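Local coordinates for GRMZM2G135359 pseudokinase (Zea mays, PDB 6CPY), which is a receptor-like pseudokinase whose kinase-fold domain may bind ATP, though whether it phosphorylates anything is uncertain, at residues T129-L134 against D174-Y179; R273-V278 against A298-I303. One frame throughout, in Å; residues are numbered along the deposited sequence.

Interaction 1. Residues T129-L134 against D174-Y179; sequences TLFEHL and DSTTVY
Leu130 and Phe131, in the first turn of helix 130-135, donate their backbone amides to Val178 and Ser175. Leu130 N gives its hydrogen to Val178 O at 2.8 Å, and Thr129 CA adds a CA-H...O contact to the same oxygen. Phe131 N donates to Ser175 O at 3.0 Å. The amides of a first helical turn lack acceptors within the helix; Val178 and Ser175 supply them. One step earlier, Thr129 and Glu132 close a capping box: Glu132 N donates to Thr129 OG1 (3.1 Å) and Thr129 N to Glu132 OE1.

With OG1 lying between the backbone N and carbonyl carbon (chi1 68°), Thr129 caps the helix while its methyl turns to Tyr179. CG2 sits over one face of that ring, 3.9 Å from its centroid and offset toward the rim, a CH-pi contact. A glycine at this position would probably leave Glu132 N without its capping acceptor and the Tyr179 face without its methyl.

Two apolar contacts add to this. Leu130 CB meets Val178 CB at 4.0 Å, and Phe131 runs beside Thr176, its CB 3.9 Å from Thr176 CG2.

Polar groups finish the contact. Phe131 turns a ring edge to Ser175 OG, 3.4 Å from CD2; that hydroxyl is hydrogen-bonded to Glu227. Asp174 OD1 closes an Asx turn by accepting from Thr176 N.

Residues 174-177 end the segment corresponding to the catalytic loop of active kinases; Thr177 probably stands where those usually carry a metal-binding asparagine, consistent with a pseudokinase. The contact thus joins the short helix after strand 117-123 to the approach to the hairpin of strands 178-180 and 186-188. Leu130 also packs on Val224 and Ile228 of helix 214-230, whereas Val178 reaches Ile154 of helix 144-164.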
ATOM      1  N   THR A 129       6.185  -5.305  -6.468  1.00 30.27           N
ATOM      2  CA  THR A 129       5.696  -5.464  -5.086  1.00 29.44           C
ATOM      3  C   THR A 129       6.742  -6.045  -4.148  1.00 28.39           C
ATOM      4  O   THR A 129       7.688  -6.725  -4.568  1.00 28.48           O
ATOM      5  CB  THR A 129       4.463  -6.372  -4.998  1.00 29.73           C
ATOM      6  OG1 THR A 129       4.825  -7.721  -5.317  1.00 30.37           O
ATOM      7  CG2 THR A 129       3.346  -5.877  -5.934  1.00 30.33           C
ATOM      8  N   LEU A 130       6.554  -5.793  -2.861  1.00 26.69           N
ATOM      9  CA  LEU A 130       7.420  -6.376  -1.848  1.00 26.42           C
ATOM     10  C   LEU A 130       7.321  -7.911  -1.894  1.00 26.89           C
ATOM     11  O   LEU A 130       8.344  -8.601  -1.829  1.00 26.92           O
ATOM     12  CB  LEU A 130       7.040  -5.830  -0.466  1.00 25.62           C
ATOM     13  CG  LEU A 130       7.786  -6.385   0.745  1.00 24.99           C
ATOM     14  CD1 LEU A 130       9.288  -6.181   0.633  1.00 25.30           C
ATOM     15  CD2 LEU A 130       7.249  -5.738   2.007  1.00 24.46           C
ATOM     16  N   PHE A 131       6.101  -8.434  -2.023  1.00 28.15           N
ATOM     17  CA  PHE A 131       5.869  -9.885  -2.113  1.00 30.06           C
ATOM     18  C   PHE A 131       6.735 -10.522  -3.203  1.00 30.96           C
ATOM     19  O   PHE A 131       7.390 -11.540  -2.954  1.00 33.84           O
ATOM     20  CB  PHE A 131       4.385 -10.196  -2.380  1.00 30.58           C
ATOM     21  CG  PHE A 131       4.063 -11.677  -2.371  1.00 31.34           C
ATOM     22  CD1 PHE A 131       4.216 -12.440  -3.516  1.00 33.09           C
ATOM     23  CD2 PHE A 131       3.615 -12.299  -1.211  1.00 32.43           C
ATOM     24  CE1 PHE A 131       3.931 -13.796  -3.503  1.00 33.89           C
ATOM     25  CE2 PHE A 131       3.330 -13.648  -1.191  1.00 33.91           C
ATOM     26  CZ  PHE A 131       3.487 -14.398  -2.341  1.00 33.37           C
ATOM     27  N   GLU A 132       6.731  -9.916  -4.387  1.00 32.51           N
ATOM     28  CA  GLU A 132       7.526 -10.386  -5.530  1.00 35.38           C
ATOM     29  C   GLU A 132       9.005 -10.468  -5.199  1.00 34.02           C
ATOM     30  O   GLU A 132       9.638 -11.492  -5.443  1.00 32.01           O
ATOM     31  CB  GLU A 132       7.332  -9.477  -6.755  1.00 40.40           C
ATOM     32  CG  GLU A 132       6.042  -9.742  -7.515  1.00 45.07           C
ATOM     33  CD  GLU A 132       5.628  -8.609  -8.448  1.00 47.84           C
ATOM     34  OE1 GLU A 132       6.329  -7.572  -8.527  1.00 51.08           O
ATOM     35  OE2 GLU A 132       4.576  -8.757  -9.106  1.00 51.95           O
ATOM     36  N   HIS A 133       9.554  -9.394  -4.635  1.00 31.42           N
ATOM     37  CA  HIS A 133      10.975  -9.359  -4.293  1.00 32.18           C
ATOM     38  C   HIS A 133      11.383 -10.271  -3.158  1.00 31.55           C
ATOM     39  O   HIS A 133      12.532 -10.721  -3.129  1.00 34.32           O
ATOM     40  CB  HIS A 133      11.438  -7.926  -4.035  1.00 33.44           C
ATOM     41  CG  HIS A 133      11.677  -7.159  -5.289  1.00 35.72           C
ATOM     42  ND1 HIS A 133      12.868  -7.220  -5.980  1.00 37.36           N
ATOM     43  CD2 HIS A 133      10.857  -6.368  -6.018  1.00 37.13           C
ATOM     44  CE1 HIS A 133      12.781  -6.472  -7.065  1.00 38.51           C
ATOM     45  NE2 HIS A 133      11.572  -5.941  -7.112  1.00 37.61           N
ATOM     46  N   LEU A 134      10.465 -10.566  -2.241  1.00 29.55           N
ATOM     47  CA  LEU A 134      10.743 -11.479  -1.140  1.00 30.27           C
ATOM     48  C   LEU A 134      10.600 -12.952  -1.527  1.00 33.03           C
ATOM     49  O   LEU A 134      11.355 -13.785  -1.042  1.00 33.39           O
ATOM     50  CB  LEU A 134       9.834 -11.191   0.056  1.00 30.16           C
ATOM     51  CG  LEU A 134      10.078  -9.892   0.830  1.00 29.64           C
ATOM     52  CD1 LEU A 134       9.067  -9.732   1.947  1.00 30.74           C
ATOM     53  CD2 LEU A 134      11.493  -9.854   1.397  1.00 31.09           C
ATOM     54  N   ASP A 174      -0.803  -5.580   2.922  1.00 29.76           N
ATOM     55  CA  ASP A 174       0.105  -6.722   3.072  1.00 30.84           C
ATOM     56  C   ASP A 174       1.262  -6.561   2.084  1.00 29.12           C
ATOM     57  O   ASP A 174       1.389  -5.507   1.451  1.00 26.59           O
ATOM     58  CB  ASP A 174      -0.616  -8.078   2.922  1.00 32.63           C
ATOM     59  CG  ASP A 174      -1.260  -8.279   1.570  1.00 34.22           C
ATOM     60  OD1 ASP A 174      -0.733  -7.803   0.538  1.00 33.94           O
ATOM     61  OD2 ASP A 174      -2.311  -8.958   1.544  1.00 36.98           O
ATOM     62  N   SER A 175       2.130  -7.559   1.967  1.00 26.45           N
ATOM     63  CA  SER A 175       3.289  -7.399   1.093  1.00 26.40           C
ATOM     64  C   SER A 175       2.914  -7.299  -0.388  1.00 25.88           C
ATOM     65  O   SER A 175       3.701  -6.780  -1.177  1.00 25.18           O
ATOM     66  CB  SER A 175       4.341  -8.492   1.336  1.00 27.62           C
ATOM     67  OG  SER A 175       3.850  -9.765   0.974  1.00 27.97           O
ATOM     68  N   THR A 176       1.717  -7.759  -0.771  1.00 26.46           N
ATOM     69  CA  THR A 176       1.247  -7.581  -2.158  1.00 28.32           C
ATOM     70  C   THR A 176       0.786  -6.156  -2.479  1.00 28.44           C
ATOM     71  O   THR A 176       0.653  -5.789  -3.656  1.00 30.38           O
ATOM     72  CB  THR A 176       0.104  -8.566  -2.554  1.00 29.94           C
ATOM     73  OG1 THR A 176      -1.113  -8.225  -1.880  1.00 30.09           O
ATOM     74  CG2 THR A 176       0.490 -10.003  -2.248  1.00 31.45           C
ATOM     75  N   THR A 177       0.556  -5.344  -1.457  1.00 27.13           N
ATOM     76  CA  THR A 177       0.111  -3.968  -1.673  1.00 27.52           C
ATOM     77  C   THR A 177       1.166  -2.917  -1.381  1.00 26.26           C
ATOM     78  O   THR A 177       0.878  -1.723  -1.476  1.00 25.89           O
ATOM     79  CB  THR A 177      -1.185  -3.668  -0.897  1.00 27.92           C
ATOM     80  OG1 THR A 177      -0.928  -3.635   0.515  1.00 29.47           O
ATOM     81  CG2 THR A 177      -2.213  -4.727  -1.208  1.00 28.81           C
ATOM     82  N   VAL A 178       2.384  -3.356  -1.052  1.00 23.86           N
ATOM     83  CA  VAL A 178       3.525  -2.465  -0.917  1.00 23.57           C
ATOM     84  C   VAL A 178       4.356  -2.567  -2.182  1.00 24.28           C
ATOM     85  O   VAL A 178       4.834  -3.652  -2.534  1.00 25.08           O
ATOM     86  CB  VAL A 178       4.413  -2.843   0.285  1.00 23.15           C
ATOM     87  CG1 VAL A 178       5.611  -1.915   0.369  1.00 23.74           C
ATOM     88  CG2 VAL A 178       3.607  -2.804   1.571  1.00 23.55           C
ATOM     89  N   TYR A 179       4.515  -1.438  -2.858  1.00 25.53           N
ATOM     90  CA  TYR A 179       5.321  -1.348  -4.066  1.00 26.60           C
ATOM     91  C   TYR A 179       6.678  -0.710  -3.754  1.00 26.35           C
ATOM     92  O   TYR A 179       6.862  -0.089  -2.710  1.00 26.48           O
ATOM     93  CB  TYR A 179       4.576  -0.558  -5.144  1.00 26.75           C
ATOM     94  CG  TYR A 179       3.416  -1.335  -5.730  1.00 27.51           C
ATOM     95  CD1 TYR A 179       2.203  -1.428  -5.059  1.00 27.17           C
ATOM     96  CD2 TYR A 179       3.549  -2.007  -6.942  1.00 30.97           C
ATOM     97  CE1 TYR A 179       1.150  -2.159  -5.586  1.00 27.77           C
ATOM     98  CE2 TYR A 179       2.500  -2.733  -7.481  1.00 30.56           C
ATOM     99  CZ  TYR A 179       1.308  -2.812  -6.801  1.00 29.84           C
ATOM    100  OH  TYR A 179       0.264  -3.542  -7.345  1.00 30.30           O
TER

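Interaction 2. Residues R273-V278 against A298-I303; sequences RALCEV and ARMREI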
ATOM      1  N   ARG A 273      17.343  -8.645  16.745  1.00 24.96           N
ATOM      2  CA  ARG A 273      16.603  -8.913  17.993  1.00 25.66           C
ATOM      3  C   ARG A 273      15.587  -7.844  18.313  1.00 25.14           C
ATOM      4  O   ARG A 273      14.425  -8.140  18.615  1.00 25.49           O
ATOM      5  CB  ARG A 273      17.535  -9.025  19.201  1.00 27.73           C
ATOM      6  CG  ARG A 273      18.161 -10.365  19.376  1.00 30.21           C
ATOM      7  CD  ARG A 273      18.912 -10.486  20.703  1.00 30.76           C
ATOM      8  NE  ARG A 273      19.419 -11.846  20.752  1.00 31.75           N
ATOM      9  CZ  ARG A 273      20.612 -12.238  20.330  1.00 33.23           C
ATOM     10  NH1 ARG A 273      21.511 -11.364  19.885  1.00 33.84           N
ATOM     11  NH2 ARG A 273      20.925 -13.523  20.389  1.00 35.56           N
ATOM     12  N   ALA A 274      16.033  -6.597  18.269  1.00 25.03           N
ATOM     13  CA  ALA A 274      15.176  -5.484  18.616  1.00 25.73           C
ATOM     14  C   ALA A 274      13.974  -5.421  17.651  1.00 26.27           C
ATOM     15  O   ALA A 274      12.844  -5.179  18.075  1.00 25.96           O
ATOM     16  CB  ALA A 274      15.973  -4.193  18.620  1.00 26.06           C
ATOM     17  N   LEU A 275      14.206  -5.664  16.361  1.00 26.26           N
ATOM     18  CA  LEU A 275      13.093  -5.636  15.391  1.00 26.52           C
ATOM     19  C   LEU A 275      12.102  -6.768  15.647  1.00 27.44           C
ATOM     20  O   LEU A 275      10.885  -6.582  15.492  1.00 27.28           O
ATOM     21  CB  LEU A 275      13.613  -5.701  13.958  1.00 26.54           C
ATOM     22  CG  LEU A 275      14.358  -4.424  13.544  1.00 27.23           C
ATOM     23  CD1 LEU A 275      15.118  -4.657  12.246  1.00 27.74           C
ATOM     24  CD2 LEU A 275      13.402  -3.246  13.400  1.00 27.26           C
ATOM     25  N   CYS A 276      12.609  -7.935  16.050  1.00 26.49           N
ATOM     26  CA  CYS A 276      11.724  -9.053  16.409  1.00 28.42           C
ATOM     27  C   CYS A 276      10.877  -8.765  17.665  1.00 28.12           C
ATOM     28  O   CYS A 276       9.765  -9.270  17.784  1.00 28.15           O
ATOM     29  CB  CYS A 276      12.510 -10.351  16.566  1.00 29.21           C
ATOM     30  SG  CYS A 276      13.169 -10.985  15.008  1.00 32.72           S
ATOM     31  N   GLU A 277      11.386  -7.947  18.584  1.00 29.27           N
ATOM     32  CA  GLU A 277      10.579  -7.488  19.728  1.00 31.69           C
ATOM     33  C   GLU A 277       9.423  -6.593  19.269  1.00 31.86           C
ATOM     34  O   GLU A 277       8.296  -6.728  19.754  1.00 31.31           O
ATOM     35  CB  GLU A 277      11.445  -6.773  20.767  1.00 34.59           C
ATOM     36  CG  GLU A 277      12.428  -7.707  21.463  1.00 37.92           C
ATOM     37  CD  GLU A 277      13.499  -6.992  22.277  1.00 43.64           C
ATOM     38  OE1 GLU A 277      13.710  -5.774  22.081  1.00 49.67           O
ATOM     39  OE2 GLU A 277      14.146  -7.661  23.119  1.00 48.25           O
ATOM     40  N   VAL A 278       9.694  -5.705  18.316  1.00 30.27           N
ATOM     41  CA  VAL A 278       8.627  -4.900  17.696  1.00 29.71           C
ATOM     42  C   VAL A 278       7.564  -5.807  17.109  1.00 28.90           C
ATOM     43  O   VAL A 278       6.381  -5.603  17.365  1.00 29.53           O
ATOM     44  CB  VAL A 278       9.155  -3.948  16.596  1.00 30.83           C
ATOM     45  CG1 VAL A 278       7.997  -3.248  15.878  1.00 31.00           C
ATOM     46  CG2 VAL A 278      10.114  -2.940  17.191  1.00 30.89           C
ATOM     47  N   ALA A 298       8.186   5.383  16.122  1.00 28.95           N
ATOM     48  CA  ALA A 298       9.216   5.963  16.984  1.00 30.31           C
ATOM     49  C   ALA A 298      10.257   4.911  17.369  1.00 28.82           C
ATOM     50  O   ALA A 298      11.462   5.160  17.299  1.00 29.86           O
ATOM     51  CB  ALA A 298       8.582   6.576  18.228  1.00 29.34           C
ATOM     52  N   ARG A 299       9.776   3.734  17.761  1.00 31.43           N
ATOM     53  CA  ARG A 299      10.650   2.623  18.132  1.00 31.30           C
ATOM     54  C   ARG A 299      11.472   2.169  16.924  1.00 31.53           C
ATOM     55  O   ARG A 299      12.688   1.990  17.032  1.00 30.14           O
ATOM     56  CB  ARG A 299       9.838   1.464  18.722  1.00 34.72           C
ATOM     57  CG  ARG A 299      10.654   0.234  19.141  1.00 37.71           C
ATOM     58  CD  ARG A 299      11.854   0.607  20.000  1.00 40.59           C
ATOM     59  NE  ARG A 299      12.632  -0.558  20.421  1.00 42.10           N
ATOM     60  CZ  ARG A 299      13.886  -0.505  20.871  1.00 43.03           C
ATOM     61  NH1 ARG A 299      14.526   0.658  20.970  1.00 43.58           N
ATOM     62  NH2 ARG A 299      14.511  -1.622  21.216  1.00 41.76           N
ATOM     63  N   MET A 300      10.812   2.027  15.772  1.00 29.66           N
ATOM     64  CA  MET A 300      11.495   1.661  14.539  1.00 29.86           C
ATOM     65  C   MET A 300      12.598   2.649  14.157  1.00 30.01           C
ATOM     66  O   MET A 300      13.664   2.230  13.736  1.00 29.83           O
ATOM     67  CB  MET A 300      10.500   1.518  13.375  1.00 28.50           C
ATOM     68  CG  MET A 300       9.612   0.287  13.429  1.00 28.92           C
ATOM     69  SD  MET A 300      10.507  -1.272  13.348  1.00 28.82           S
ATOM     70  CE  MET A 300      11.086  -1.267  11.653  1.00 29.07           C
ATOM     71  N   ARG A 301      12.349   3.952  14.300  1.00 31.35           N
ATOM     72  CA  ARG A 301      13.382   4.959  14.017  1.00 31.48           C
ATOM     73  C   ARG A 301      14.560   4.856  14.984  1.00 33.19           C
ATOM     74  O   ARG A 301      15.716   5.022  14.583  1.00 34.19           O
ATOM     75  CB  ARG A 301      12.815   6.379  14.065  1.00 32.45           C
ATOM     76  CG  ARG A 301      13.844   7.413  13.641  1.00 32.90           C
ATOM     77  CD  ARG A 301      13.318   8.826  13.698  1.00 35.51           C
ATOM     78  NE  ARG A 301      14.269   9.733  13.062  1.00 35.66           N
ATOM     79  CZ  ARG A 301      13.964  10.922  12.553  1.00 34.97           C
ATOM     80  NH1 ARG A 301      12.713  11.375  12.585  1.00 33.85           N
ATOM     81  NH2 ARG A 301      14.916  11.651  11.990  1.00 34.56           N
ATOM     82  N   GLU A 302      14.256   4.601  16.253  1.00 35.33           N
ATOM     83  CA  GLU A 302      15.277   4.380  17.278  1.00 38.03           C
ATOM     84  C   GLU A 302      16.186   3.220  16.851  1.00 37.01           C
ATOM     85  O   GLU A 302      17.412   3.337  16.882  1.00 36.52           O
ATOM     86  CB  GLU A 302      14.612   4.093  18.630  1.00 41.64           C
ATOM     87  CG  GLU A 302      15.498   4.277  19.858  1.00 45.99           C
ATOM     88  CD  GLU A 302      14.764   3.980  21.159  1.00 49.18           C
ATOM     89  OE1 GLU A 302      13.528   4.153  21.211  1.00 53.02           O
ATOM     90  OE2 GLU A 302      15.419   3.558  22.136  1.00 56.11           O
ATOM     91  N   ILE A 303      15.576   2.124  16.395  1.00 35.00           N
ATOM     92  CA  ILE A 303      16.329   0.922  16.005  1.00 33.51           C
ATOM     93  C   ILE A 303      17.136   1.073  14.710  1.00 34.20           C
ATOM     94  O   ILE A 303      18.320   0.717  14.660  1.00 34.65           O
ATOM     95  CB  ILE A 303      15.386  -0.291  15.878  1.00 32.11           C
ATOM     96  CG1 ILE A 303      14.799  -0.639  17.251  1.00 32.46           C
ATOM     97  CG2 ILE A 303      16.115  -1.487  15.280  1.00 31.82           C
ATOM     98  CD1 ILE A 303      13.566  -1.524  17.195  1.00 32.64           C
TER
HETATM   99  O   HOH W   1      12.676  -3.431  20.311  1.00 40.66           O
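Ile303 wedges between Ala274, Leu275 and Val278, and its branches show how an antiparallel helix pair is filled. The segment axes of 273-278 and 298-303 approach to 10.4 Å, with 173° between their N-to-C directions. From CB, which points toward the facing helix, the side chain divides. CG2, anti to the backbone N (CG1 at chi1 -65°), reaches Leu275 CD2 at 3.7 Å. CG1 takes the other course: it lies 4.0 Å from Ala274 CB and, on its own helix, beneath the centre of the Arg299 guanidinium, covering one face of that group. At the tip, CD1 meets Val278 CG2 at 3.7 Å, as the two side chains run antiparallel alongside each other, and rests near Ala274 O.

Deeper in, Met300, folded back by its second and third torsions, lies across Leu275 and brings SD and CE each to 3.5 Å from Leu275 CD2. Leu275 continues onto Trp144 and Leu148 of helix 144-164, and Val278 onto Leu225 of helix 214-230.

The polar side is bridged by water. One molecule donates to Ala274 O and Glu277 OE1 and accepts from Arg299 NH2 at 2.7 Å, at the edge of the guanidinium. Arg299 NH1 forms a salt bridge with Glu302 OE2, whereas Glu277 OE1 stays 4.3 Å from Arg299 NH2, beyond a direct salt bridge.

The chemistry is therefore two-layered: aliphatic and sulfur atoms join the helices on the side facing the lobe interior, while across the outer side the opposite charges of Glu277 and Arg299 are linked through water, an attraction probably weaker than direct pairing.

How the interactions relate
Interaction 1 comes first along the chain, and both belong to the kinase domain. Their centres are about 21 Å apart and their nearest atoms about 11 Å apart, so the two do not meet. Helices 144-164 and 214-230 nevertheless serve both: Leu130 and Val178 rest on them in interaction 1, Leu275, Val278 and Met300 in interaction 2. The centre of interaction 1 lies nearer the chain centre, about 9 Å away, beside the two-stranded hairpin; that of interaction 2, about 21 Å out, marks the pairing of the last two helices. Together they illustrate how the helical lobe of this pseudokinase is assembled, with two shared central helices supporting different elements at separate places.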